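Local coordinates for protein probable N-glycosylase/DNA lyase (Thermotoga maritima, PDB 3N0U) that is a mainly helical, strand-free member of the 8-oxoguanine DNA glycosylase family, of the helix-hairpin-helix clan, with a bound sodium ion, at residues A[50-62]-A[136-150]. Sequence-based numbering, arbitrary orientation.
Sequences LFCELSFCVLTAN and KGIGWKEASHFLRNT. With NA (sodium ion), chain D.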
ATOM      1  N   LEU A  50       3.083  11.295   8.097  1.00 17.18           N
ATOM      2  CA  LEU A  50       3.607  10.367   7.112  1.00 17.45           C
ATOM      3  C   LEU A  50       4.134   9.114   7.810  1.00 16.16           C
ATOM      4  O   LEU A  50       3.979   8.004   7.313  1.00 16.34           O
ATOM      5  CB  LEU A  50       4.724  11.029   6.301  1.00 17.02           C
ATOM      6  CG  LEU A  50       4.260  12.173   5.395  1.00 18.19           C
ATOM      7  CD1 LEU A  50       5.448  12.871   4.817  1.00 20.18           C
ATOM      8  CD2 LEU A  50       3.381  11.645   4.281  1.00 19.88           C
ATOM      9  N   PHE A  51       4.747   9.289   8.972  1.00 18.02           N
ATOM     10  CA  PHE A  51       5.259   8.152   9.723  1.00 17.58           C
ATOM     11  C   PHE A  51       4.137   7.201  10.147  1.00 16.59           C
ATOM     12  O   PHE A  51       4.302   5.976  10.158  1.00 17.72           O
ATOM     13  CB  PHE A  51       6.027   8.607  10.972  1.00 18.49           C
ATOM     14  CG  PHE A  51       6.751   7.485  11.634  1.00 15.84           C
ATOM     15  CD1 PHE A  51       6.195   6.813  12.713  1.00 19.62           C
ATOM     16  CD2 PHE A  51       7.948   7.036  11.115  1.00 19.86           C
ATOM     17  CE1 PHE A  51       6.868   5.757  13.301  1.00 20.15           C
ATOM     18  CE2 PHE A  51       8.600   5.974  11.678  1.00 17.71           C
ATOM     19  CZ  PHE A  51       8.060   5.330  12.766  1.00 19.47           C
ATOM     20  N   CYS A  52       2.993   7.756  10.500  1.00 17.75           N
ATOM     21  CA  CYS A  52       1.882   6.904  10.895  0.58 17.31           C
ATOM     22  C   CYS A  52       1.370   6.102   9.696  1.00 17.55           C
ATOM     23  O   CYS A  52       0.979   4.943   9.848  1.00 18.25           O
ATOM     24  CB  CYS A  52       0.769   7.725  11.527  0.58 18.06           C
ATOM     25  SG  CYS A  52       1.220   8.380  13.146  0.58 22.37           S
ATOM     26  N   GLU A  53       1.403   6.690   8.512  1.00 16.44           N
ATOM     27  CA  GLU A  53       1.021   5.964   7.311  1.00 15.63           C
ATOM     28  C   GLU A  53       2.053   4.891   6.969  1.00 14.03           C
ATOM     29  O   GLU A  53       1.710   3.802   6.548  1.00 15.81           O
ATOM     30  CB  GLU A  53       0.848   6.907   6.130  1.00 16.63           C
ATOM     31  CG  GLU A  53       0.094   6.274   4.958  1.00 22.24           C
ATOM     32  CD  GLU A  53      -1.343   5.938   5.322  1.00 27.30           C
ATOM     33  OE1 GLU A  53      -1.866   6.454   6.343  1.00 36.79           O
ATOM     34  OE2 GLU A  53      -1.935   5.112   4.623  1.00 45.00           O
ATOM     35  N   LEU A  54       3.332   5.199   7.137  1.00 16.61           N
ATOM     36  CA  LEU A  54       4.352   4.185   6.946  1.00 15.12           C
ATOM     37  C   LEU A  54       4.115   3.018   7.914  1.00 15.10           C
ATOM     38  O   LEU A  54       4.246   1.852   7.537  1.00 16.51           O
ATOM     39  CB  LEU A  54       5.754   4.786   7.148  1.00 14.17           C
ATOM     40  CG  LEU A  54       6.889   3.818   6.884  1.00 16.62           C
ATOM     41  CD1 LEU A  54       6.953   3.438   5.393  1.00 21.89           C
ATOM     42  CD2 LEU A  54       8.196   4.450   7.343  1.00 21.32           C
ATOM     43  N   SER A  55       3.744   3.333   9.151  1.00 15.22           N
ATOM     44  CA  SER A  55       3.443   2.298  10.152  1.00 13.85           C
ATOM     45  C   SER A  55       2.225   1.451   9.787  1.00 17.05           C
ATOM     46  O   SER A  55       2.233   0.221   9.984  1.00 16.78           O
ATOM     47  CB  SER A  55       3.282   2.919  11.537  1.00 16.38           C
ATOM     48  OG  SER A  55       4.477   3.620  11.892  1.00 17.61           O
ATOM     49  N   PHE A  56       1.208   2.085   9.207  1.00 14.15           N
ATOM     50  CA  PHE A  56       0.050   1.366   8.697  1.00 13.67           C
ATOM     51  C   PHE A  56       0.528   0.327   7.687  1.00 15.03           C
ATOM     52  O   PHE A  56       0.087  -0.818   7.695  1.00 16.26           O
ATOM     53  CB  PHE A  56      -0.955   2.337   8.059  1.00 16.01           C
ATOM     54  CG  PHE A  56      -2.015   1.664   7.229  1.00 16.60           C
ATOM     55  CD1 PHE A  56      -3.158   1.164   7.820  1.00 17.94           C
ATOM     56  CD2 PHE A  56      -1.877   1.551   5.856  1.00 20.33           C
ATOM     57  CE1 PHE A  56      -4.134   0.545   7.060  1.00 21.61           C
ATOM     58  CE2 PHE A  56      -2.851   0.934   5.097  1.00 19.16           C
ATOM     59  CZ  PHE A  56      -3.982   0.425   5.706  1.00 20.38           C
ATOM     60  N   CYS A  57       1.457   0.715   6.826  1.00 15.58           N
ATOM     61  CA  CYS A  57       1.929  -0.206   5.807  1.00 15.73           C
ATOM     62  C   CYS A  57       2.774  -1.352   6.393  1.00 15.09           C
ATOM     63  O   CYS A  57       2.722  -2.482   5.911  1.00 19.18           O
ATOM     64  CB  CYS A  57       2.680   0.551   4.708  1.00 17.81           C
ATOM     65  SG  CYS A  57       1.606   1.679   3.790  1.00 19.17           S
ATOM     66  N   VAL A  58       3.511  -1.076   7.453  1.00 15.96           N
ATOM     67  CA  VAL A  58       4.220  -2.135   8.171  1.00 14.23           C
ATOM     68  C   VAL A  58       3.206  -3.160   8.706  1.00 16.50           C
ATOM     69  O   VAL A  58       3.406  -4.375   8.613  1.00 19.42           O
ATOM     70  CB  VAL A  58       5.051  -1.553   9.334  1.00 16.15           C
ATOM     71  CG1 VAL A  58       5.571  -2.644  10.238  1.00 20.48           C
ATOM     72  CG2 VAL A  58       6.205  -0.707   8.804  1.00 17.24           C
ATOM     73  N   LEU A  59       2.114  -2.661   9.258  1.00 15.15           N
ATOM     74  CA  LEU A  59       1.136  -3.538   9.917  1.00 14.87           C
ATOM     75  C   LEU A  59       0.281  -4.330   8.957  1.00 17.59           C
ATOM     76  O   LEU A  59      -0.211  -5.405   9.318  1.00 19.34           O
ATOM     77  CB  LEU A  59       0.201  -2.736  10.814  1.00 16.68           C
ATOM     78  CG  LEU A  59       0.881  -2.008  11.968  1.00 17.43           C
ATOM     79  CD1 LEU A  59      -0.147  -1.197  12.735  1.00 19.82           C
ATOM     80  CD2 LEU A  59       1.627  -2.952  12.894  1.00 20.27           C
ATOM     81  N   THR A  60       0.078  -3.826   7.745  1.00 16.90           N
ATOM     82  CA  THR A  60      -0.791  -4.536   6.822  1.00 19.04           C
ATOM     83  C   THR A  60      -0.041  -5.402   5.826  1.00 27.55           C
ATOM     84  O   THR A  60      -0.649  -5.900   4.878  1.00 41.35           O
ATOM     85  CB  THR A  60      -1.692  -3.566   6.058  1.00 21.82           C
ATOM     86  OG1 THR A  60      -0.883  -2.654   5.317  1.00 23.56           O
ATOM     87  CG2 THR A  60      -2.596  -2.813   7.026  1.00 28.74           C
ATOM     88  N   ALA A  61       1.243  -5.657   6.069  1.00 23.45           N
ATOM     89  CA  ALA A  61       2.051  -6.467   5.142  1.00 29.09           C
ATOM     90  C   ALA A  61       1.424  -7.818   4.857  1.00 35.57           C
ATOM     91  O   ALA A  61       1.429  -8.282   3.703  1.00 36.46           O
ATOM     92  CB  ALA A  61       3.442  -6.655   5.672  1.00 26.04           C
ATOM     93  N   ASN A  62       0.899  -8.446   5.904  1.00 29.28           N
ATOM     94  CA  ASN A  62       0.210  -9.724   5.797  1.00 33.15           C
ATOM     95  C   ASN A  62      -1.030  -9.698   6.676  1.00 34.11           C
ATOM     96  O   ASN A  62      -1.301 -10.640   7.426  1.00 32.90           O
ATOM     97  CB  ASN A  62       1.121 -10.877   6.233  1.00 48.10           C
ATOM     98  CG  ASN A  62       2.071 -11.336   5.130  1.00 69.10           C
ATOM     99  OD1 ASN A  62       1.990 -10.882   3.987  1.00 71.74           O
ATOM    100  ND2 ASN A  62       2.963 -12.261   5.468  1.00 78.30           N
ATOM    101  N   LYS A 136      12.405  -0.869   7.894  1.00 18.56           N
ATOM    102  CA  LYS A 136      12.119  -2.217   8.386  1.00 19.11           C
ATOM    103  C   LYS A 136      10.659  -2.575   8.195  1.00 17.40           C
ATOM    104  O   LYS A 136       9.782  -1.740   8.380  1.00 17.24           O
ATOM    105  CB  LYS A 136      12.471  -2.283   9.877  1.00 19.25           C
ATOM    106  CG  LYS A 136      13.923  -1.910  10.164  1.00 25.86           C
ATOM    107  CD  LYS A 136      14.856  -2.860   9.445  1.00 37.18           C
ATOM    108  CE  LYS A 136      16.296  -2.662   9.875  1.00 62.32           C
ATOM    109  NZ  LYS A 136      17.206  -3.561   9.117  1.00 76.85           N
ATOM    110  N   GLY A 137      10.413  -3.825   7.821  1.00 18.15           N
ATOM    111  CA  GLY A 137       9.073  -4.306   7.582  1.00 18.36           C
ATOM    112  C   GLY A 137       8.443  -3.769   6.312  1.00 18.41           C
ATOM    113  O   GLY A 137       7.235  -3.914   6.108  1.00 19.92           O
ATOM    114  N   ILE A 138       9.258  -3.152   5.463  1.00 16.77           N
ATOM    115  CA  ILE A 138       8.784  -2.569   4.226  1.00 16.91           C
ATOM    116  C   ILE A 138       9.566  -3.124   3.032  1.00 16.37           C
ATOM    117  O   ILE A 138      10.735  -2.787   2.838  1.00 18.81           O
ATOM    118  CB  ILE A 138       8.973  -1.039   4.233  1.00 18.60           C
ATOM    119  CG1 ILE A 138       8.141  -0.397   5.344  1.00 17.76           C
ATOM    120  CG2 ILE A 138       8.651  -0.432   2.852  1.00 20.71           C
ATOM    121  CD1 ILE A 138       6.637  -0.447   5.135  1.00 19.60           C
ATOM    122  N   GLY A 139       8.934  -3.984   2.249  1.00 17.79           N
ATOM    123  CA  GLY A 139       9.507  -4.464   1.003  1.00 21.39           C
ATOM    124  C   GLY A 139       8.937  -3.739  -0.208  1.00 16.23           C
ATOM    125  O   GLY A 139       8.364  -2.655  -0.092  1.00 17.04           O
ATOM    126  N   TRP A 140       9.069  -4.348  -1.382  1.00 19.29           N
ATOM    127  CA  TRP A 140       8.643  -3.689  -2.611  1.00 17.94           C
ATOM    128  C   TRP A 140       7.153  -3.342  -2.592  1.00 17.45           C
ATOM    129  O   TRP A 140       6.763  -2.235  -2.950  1.00 18.58           O
ATOM    130  CB  TRP A 140       8.993  -4.557  -3.820  1.00 20.89           C
ATOM    131  CG  TRP A 140      10.458  -4.574  -4.010  1.00 22.75           C
ATOM    132  CD1 TRP A 140      11.339  -5.500  -3.540  1.00 25.90           C
ATOM    133  CD2 TRP A 140      11.230  -3.571  -4.664  1.00 21.02           C
ATOM    134  NE1 TRP A 140      12.622  -5.142  -3.884  1.00 26.98           N
ATOM    135  CE2 TRP A 140      12.580  -3.959  -4.571  1.00 22.23           C
ATOM    136  CE3 TRP A 140      10.912  -2.382  -5.328  1.00 23.80           C
ATOM    137  CZ2 TRP A 140      13.608  -3.203  -5.111  1.00 30.90           C
ATOM    138  CZ3 TRP A 140      11.938  -1.640  -5.876  1.00 30.27           C
ATOM    139  CH2 TRP A 140      13.268  -2.045  -5.753  1.00 28.54           C
ATOM    140  N   LYS A 141       6.334  -4.275  -2.122  1.00 18.50           N
ATOM    141  CA  LYS A 141       4.892  -4.086  -2.108  1.00 17.08           C
ATOM    142  C   LYS A 141       4.504  -3.002  -1.117  1.00 15.74           C
ATOM    143  O   LYS A 141       3.698  -2.123  -1.424  1.00 17.07           O
ATOM    144  CB  LYS A 141       4.215  -5.402  -1.714  1.00 25.31           C
ATOM    145  CG  LYS A 141       2.718  -5.346  -1.597  1.00 27.78           C
ATOM    146  CD  LYS A 141       2.221  -6.618  -0.899  1.00 39.68           C
ATOM    147  CE  LYS A 141       2.293  -6.488   0.613  1.00 50.08           C
ATOM    148  NZ  LYS A 141       2.648  -7.767   1.264  1.00 59.98           N
ATOM    149  N   GLU A 142       5.062  -3.073   0.085  1.00 17.44           N
ATOM    150  CA  GLU A 142       4.679  -2.144   1.134  1.00 16.43           C
ATOM    151  C   GLU A 142       5.196  -0.732   0.873  1.00 13.91           C
ATOM    152  O   GLU A 142       4.556   0.239   1.257  1.00 16.00           O
ATOM    153  CB  GLU A 142       5.165  -2.658   2.494  1.00 18.72           C
ATOM    154  CG  GLU A 142       4.621  -4.038   2.898  1.00 26.08           C
ATOM    155  CD  GLU A 142       5.311  -5.296   2.225  1.00 27.37           C
ATOM    156  OE1 GLU A 142       6.398  -5.233   1.577  1.00 22.14           O
ATOM    157  OE2 GLU A 142       4.734  -6.397   2.391  1.00 36.07           O
ATOM    158  N   ALA A 143       6.358  -0.615   0.234  1.00 16.24           N
ATOM    159  CA  ALA A 143       6.881   0.698  -0.135  1.00 18.58           C
ATOM    160  C   ALA A 143       5.990   1.328  -1.200  1.00 13.58           C
ATOM    161  O   ALA A 143       5.695   2.535  -1.150  1.00 16.26           O
ATOM    162  CB  ALA A 143       8.289   0.577  -0.666  1.00 19.46           C
ATOM    163  N   SER A 144       5.557   0.532  -2.171  1.00 17.01           N
ATOM    164  CA  SER A 144       4.607   1.014  -3.168  1.00 18.38           C
ATOM    165  C   SER A 144       3.316   1.481  -2.531  1.00 15.68           C
ATOM    166  O   SER A 144       2.766   2.507  -2.901  1.00 16.78           O
ATOM    167  CB  SER A 144       4.296  -0.089  -4.168  1.00 17.87           C
ATOM    168  OG  SER A 144       5.497  -0.570  -4.756  1.00 18.49           O
ATOM    169  N   HIS A 145       2.851   0.704  -1.569  1.00 15.39           N
ATOM    170  CA  HIS A 145       1.633   0.985  -0.834  1.00 15.52           C
ATOM    171  C   HIS A 145       1.714   2.313  -0.087  1.00 15.05           C
ATOM    172  O   HIS A 145       0.804   3.145  -0.192  1.00 16.51           O
ATOM    173  CB  HIS A 145       1.411  -0.164   0.143  1.00 16.39           C
ATOM    174  CG  HIS A 145       0.075  -0.170   0.801  1.00 16.66           C
ATOM    175  ND1 HIS A 145      -0.252  -1.091   1.771  1.00 29.26           N
ATOM    176  CD2 HIS A 145      -1.025   0.599   0.620  1.00 18.01           C
ATOM    177  CE1 HIS A 145      -1.493  -0.882   2.175  1.00 26.82           C
ATOM    178  NE2 HIS A 145      -1.986   0.138   1.492  1.00 22.89           N
ATOM    179  N   PHE A 146       2.803   2.503   0.661  1.00 15.48           N
ATOM    180  CA  PHE A 146       3.022   3.750   1.384  1.00 15.39           C
ATOM    181  C   PHE A 146       2.997   4.941   0.416  1.00 15.48           C
ATOM    182  O   PHE A 146       2.294   5.938   0.645  1.00 17.47           O
ATOM    183  CB  PHE A 146       4.358   3.707   2.143  1.00 16.76           C
ATOM    184  CG  PHE A 146       4.803   5.046   2.690  1.00 15.56           C
ATOM    185  CD1 PHE A 146       4.149   5.625   3.751  1.00 15.82           C
ATOM    186  CD2 PHE A 146       5.860   5.705   2.121  1.00 17.33           C
ATOM    187  CE1 PHE A 146       4.548   6.840   4.241  1.00 17.89           C
ATOM    188  CE2 PHE A 146       6.258   6.932   2.601  1.00 19.48           C
ATOM    189  CZ  PHE A 146       5.595   7.493   3.666  1.00 18.26           C
ATOM    190  N   LEU A 147       3.773   4.860  -0.651  1.00 16.83           N
ATOM    191  CA  LEU A 147       3.850   5.985  -1.577  1.00 16.11           C
ATOM    192  C   LEU A 147       2.485   6.292  -2.205  1.00 14.30           C
ATOM    193  O   LEU A 147       2.043   7.447  -2.255  1.00 15.95           O
ATOM    194  CB  LEU A 147       4.952   5.750  -2.618  1.00 18.16           C
ATOM    195  CG  LEU A 147       6.371   5.812  -2.016  1.00 18.77           C
ATOM    196  CD1 LEU A 147       7.398   5.260  -2.979  1.00 20.46           C
ATOM    197  CD2 LEU A 147       6.731   7.244  -1.606  1.00 19.41           C
ATOM    198  N   ARG A 148       1.773   5.261  -2.633  1.00 15.87           N
ATOM    199  CA  ARG A 148       0.446   5.448  -3.184  1.00 16.82           C
ATOM    200  C   ARG A 148      -0.472   6.148  -2.178  1.00 15.78           C
ATOM    201  O   ARG A 148      -1.259   7.031  -2.551  1.00 16.28           O
ATOM    202  CB  ARG A 148      -0.129   4.081  -3.575  1.00 14.99           C
ATOM    203  CG  ARG A 148      -1.348   4.123  -4.486  1.00 17.55           C
ATOM    204  CD  ARG A 148      -2.663   4.494  -3.772  1.00 18.96           C
ATOM    205  NE  ARG A 148      -2.980   3.637  -2.638  1.00 16.36           N
ATOM    206  CZ  ARG A 148      -3.658   2.497  -2.715  1.00 15.79           C
ATOM    207  NH1 ARG A 148      -4.063   2.034  -3.878  1.00 17.18           N
ATOM    208  NH2 ARG A 148      -3.887   1.789  -1.617  1.00 17.00           N
ATOM    209  N   ASN A 149      -0.378   5.738  -0.904  1.00 14.68           N
ATOM    210  CA  ASN A 149      -1.225   6.289   0.139  1.00 16.30           C
ATOM    211  C   ASN A 149      -0.880   7.751   0.497  1.00 16.44           C
ATOM    212  O   ASN A 149      -1.585   8.384   1.279  1.00 17.63           O
ATOM    213  CB  ASN A 149      -1.240   5.406   1.388  1.00 15.65           C
ATOM    214  CG  ASN A 149      -2.133   4.186   1.232  1.00 14.77           C
ATOM    215  OD1 ASN A 149      -2.504   3.812   0.138  1.00 15.74           O
ATOM    216  ND2 ASN A 149      -2.468   3.571   2.329  1.00 18.89           N
ATOM    217  N   THR A 150       0.195   8.280  -0.076  1.00 17.29           N
ATOM    218  CA  THR A 150       0.519   9.695   0.063  1.00 19.12           C
ATOM    219  C   THR A 150       0.219  10.464  -1.232  1.00 19.91           C
ATOM    220  O   THR A 150       0.571  11.629  -1.359  1.00 20.76           O
ATOM    221  CB  THR A 150       2.006   9.922   0.435  1.00 19.91           C
ATOM    222  OG1 THR A 150       2.852   9.678  -0.706  1.00 22.42           O
ATOM    223  CG2 THR A 150       2.401   9.035   1.571  1.00 21.71           C
TER
HETATM  224 NA    NA D 208      12.885  -2.518   3.889  1.00 22.12          NA
HETATM  225  O   HOH W   1       1.820  -2.551   3.154  1.00 27.44           O
HETATM  226  O   HOH W   2       5.932  -5.509   7.929  1.00 18.36           O
HETATM  227  O   HOH W   3      12.157  -4.837   4.555  1.00 33.97           O
HETATM  228  O   HOH W   4      15.173  -2.885   5.177  1.00 42.67           O
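Phe146 and Leu54 meet because both swing their CG anti to the backbone N (chi1 168° and -176°), which sends the ring of helix 140-148 as a knob among Leu50, Glu53, Leu54 and Cys57 of helix 47-59. The segment 136-150 carries the Gly-Ile-Gly turn and following helix of a helix-hairpin-helix motif, consistent with the clan, and its helix runs roughly antiparallel to its partner, the axes of segments 50-59 and 140-148 approaching to 9.1 Å. Leu54 CD1 lies over one face of the Phe146 ring in a CH-pi contact, 4.0 Å from the centroid, while Thr150 CG2 lies above the opposite face, displaced toward its rim; a flat ring suits a place between the two. Cys57, small and polarisable, lets the helices close in: its SG sits over a face of the His145 ring, 4.0 Å from the centroid. A water joins His145 ND1 to Cys57 O, and NE2 is hydrogen-bonded to Lys219 O. Branched Ile138 packs CD1 against Val58 CG2 (3.7 Å) and Leu54 CD1, while its backbone O binds sodium, together with the carbonyls of Val132 and Ala135 and two waters. From helix 140-148, the long, bent Lys141 donates a hydrogen bond from NZ to Ala61 O (2.8 Å), just past the end of helix 47-59, and also forms a salt bridge with Glu142 OE2. Lys219, the last residue, accepts from Asn149 ND2 through its O and pairs its NZ with Glu53 OE1. Arg148 grips Asn149 OD1 with NE and NH2, which should hold the amide's rotation, and ND2 donates to Glu53 OE2 at 2.8 Å, nearly along the carboxylate C-O axis.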